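Local coordinates for PR domain zinc finger protein 2 (Homo sapiens, PDB 2QPW) that transfers methyl groups from S-adenosyl-L-methionine to histone H3, setting the H3K9 mark, through the PR/SET methyltransferase domain that this chain comprises, at residues A[44-49]-A[134-139]. Residues are numbered along the deposited sequence; the frame is centred on the assembly and turned at random.
Sequences GVWATK and GEELLV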
loop_
_atom_site.group_PDB
_atom_site.type_symbol
_atom_site.label_atom_id
_atom_site.label_comp_id
_atom_site.label_asym_id
_atom_site.label_seq_id
_atom_site.Cartn_x
_atom_site.Cartn_y
_atom_site.Cartn_z
ATOM N N GLY A 44 8.101 1.847 -4.608
ATOM C CA GLY A 44 7.441 2.183 -3.331
ATOM C C GLY A 44 7.026 3.670 -3.314
ATOM O O GLY A 44 7.078 4.343 -4.347
ATOM N N VAL A 45 6.532 4.144 -2.155
ATOM C CA VAL A 45 5.990 5.501 -1.997
ATOM C C VAL A 45 6.739 6.189 -0.858
ATOM O O VAL A 45 6.942 5.581 0.191
ATOM C CB VAL A 45 4.468 5.463 -1.633
ATOM C CG1 VAL A 45 3.872 6.853 -1.611
ATOM C CG2 VAL A 45 3.698 4.545 -2.653
ATOM N N TRP A 46 7.120 7.448 -1.083
ATOM C CA TRP A 46 7.975 8.225 -0.152
ATOM C C TRP A 46 7.403 9.593 0.147
ATOM O O TRP A 46 6.811 10.231 -0.724
ATOM C CB TRP A 46 9.392 8.418 -0.730
ATOM C CG TRP A 46 10.130 7.140 -0.985
ATOM C CD1 TRP A 46 9.932 6.290 -2.014
ATOM C CD2 TRP A 46 11.215 6.599 -0.211
ATOM N NE1 TRP A 46 10.807 5.218 -1.937
ATOM C CE2 TRP A 46 11.603 5.380 -0.833
ATOM C CE3 TRP A 46 11.867 6.997 0.971
ATOM C CZ2 TRP A 46 12.654 4.555 -0.330
ATOM C CZ3 TRP A 46 12.929 6.181 1.480
ATOM C CH2 TRP A 46 13.283 4.960 0.828
ATOM N N ALA A 47 7.582 10.072 1.367
ATOM C CA ALA A 47 7.095 11.430 1.720
ATOM C C ALA A 47 8.024 12.477 1.105
ATOM O O ALA A 47 9.254 12.272 1.064
ATOM C CB ALA A 47 7.054 11.588 3.236
ATOM N N THR A 48 7.434 13.561 0.601
ATOM C CA THR A 48 8.229 14.668 -0.000
ATOM C C THR A 48 8.343 15.868 0.944
ATOM O O THR A 48 9.135 16.827 0.700
ATOM C CB THR A 48 7.582 15.185 -1.315
ATOM O OG1 THR A 48 6.294 15.733 -1.017
ATOM C CG2 THR A 48 7.488 14.083 -2.382
ATOM N N LYS A 49 7.533 15.846 1.992
ATOM C CA LYS A 49 7.408 16.946 2.953
ATOM C C LYS A 49 6.785 16.380 4.241
ATOM O O LYS A 49 6.315 15.227 4.234
ATOM C CB LYS A 49 6.531 18.048 2.345
ATOM C CG LYS A 49 5.067 17.733 2.133
ATOM C CD LYS A 49 4.364 18.892 1.374
ATOM C CE LYS A 49 4.008 20.011 2.344
ATOM N NZ LYS A 49 3.094 21.077 1.807
ATOM N N GLY A 134 11.607 12.284 2.918
ATOM C CA GLY A 134 12.607 11.228 2.672
ATOM C C GLY A 134 12.380 9.884 3.380
ATOM O O GLY A 134 13.225 8.979 3.269
ATOM N N GLU A 135 11.268 9.740 4.126
ATOM C CA GLU A 135 10.919 8.441 4.769
ATOM C C GLU A 135 9.920 7.656 3.898
ATOM O O GLU A 135 9.028 8.248 3.272
ATOM C CB GLU A 135 10.356 8.601 6.215
ATOM C CG GLU A 135 11.388 9.174 7.232
ATOM C CD GLU A 135 10.885 9.300 8.690
ATOM O OE1 GLU A 135 9.646 9.369 8.957
ATOM O OE2 GLU A 135 11.777 9.377 9.591
ATOM N N GLU A 136 10.064 6.335 3.888
ATOM C CA GLU A 136 9.175 5.447 3.078
ATOM C C GLU A 136 7.840 5.245 3.798
ATOM O O GLU A 136 7.823 5.019 5.024
ATOM C CB GLU A 136 9.843 4.073 2.793
ATOM C CG GLU A 136 8.993 3.174 1.852
ATOM C CD GLU A 136 9.722 1.963 1.254
ATOM O OE1 GLU A 136 10.868 1.649 1.678
ATOM O OE2 GLU A 136 9.136 1.291 0.356
ATOM N N LEU A 137 6.738 5.327 3.039
ATOM C CA LEU A 137 5.408 4.977 3.560
ATOM C C LEU A 137 5.268 3.447 3.575
ATOM O O LEU A 137 5.485 2.802 2.544
ATOM C CB LEU A 137 4.278 5.595 2.716
ATOM C CG LEU A 137 3.790 7.017 3.056
ATOM C CD1 LEU A 137 4.944 7.995 2.964
ATOM C CD2 LEU A 137 2.591 7.430 2.085
ATOM N N LEU A 138 4.912 2.906 4.743
ATOM C CA LEU A 138 4.782 1.435 4.963
ATOM C C LEU A 138 3.506 1.098 5.727
ATOM O O LEU A 138 3.272 1.579 6.831
ATOM C CB LEU A 138 5.979 0.875 5.749
ATOM C CG LEU A 138 7.329 1.018 5.063
ATOM C CD1 LEU A 138 8.488 0.541 5.992
ATOM C CD2 LEU A 138 7.423 0.234 3.718
ATOM N N VAL A 139 2.690 0.245 5.131
ATOM C CA VAL A 139 1.392 -0.135 5.751
ATOM C C VAL A 139 1.532 -1.447 6.524
ATOM O O VAL A 139 2.395 -2.293 6.200
ATOM C CB VAL A 139 0.273 -0.219 4.661
ATOM C CG1 VAL A 139 0.435 -1.418 3.678
ATOM C CG2 VAL A 139 -1.160 -0.169 5.287
HETATM O O HOH W 1 6.377 2.031 0.054
#
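The indole of Trp46 lies with one face on the Glu136 side chain, whose CB makes a CH-pi contact 3.9 Å from the centroid of the six-membered ring and only 7° off its normal. Glu136 continues over the same face past the rim of the ring, where its carboxylate, tilted 17° from the indole plane, brings OE1 to 4.0 Å from Trp46 CZ2. At the ring edge, close to its plane, Gly134 O approaches CE3 at 3.3 Å. Glu136 reaches along the ring because CG is anti to its backbone N (chi1 -175°) and the chain beyond stays extended.

Alongside this stack, the main chains illustrate how a single beta bridge, Trp46 with Glu136, and three hydrogen bonds can join a strand to an irregular segment. Val45 O accepts from Leu137 N (2.9 Å), the nearly straight bond from Ala47 N ends on Glu135 O (3.0 Å), and Gly134 N donates to Ala47 O from above the carbonyl plane. A water completes the seam, accepting from Val45 N and donating to Leu137 O and to Glu136 OE2 (2.9 Å from the water). Leu137 points toward the strand and divides its methyls: CD2 meets Val45 CG1 at 4.0 Å, while CD1 packs by Ala47 CB.

Ser36 OG bonds to Glu136 OE2 and Ala37 N to Glu136 OE1, and Trp46 NE1 bonds to Phe34 O. Through these contacts the 134-139 segment flanks strand 43-47, which pairs antiparallel with strand 31-35 within the SET domain, and then runs on as strand 138-139 parallel to strand 104-119, with Leu137 touching Val31 and Leu114.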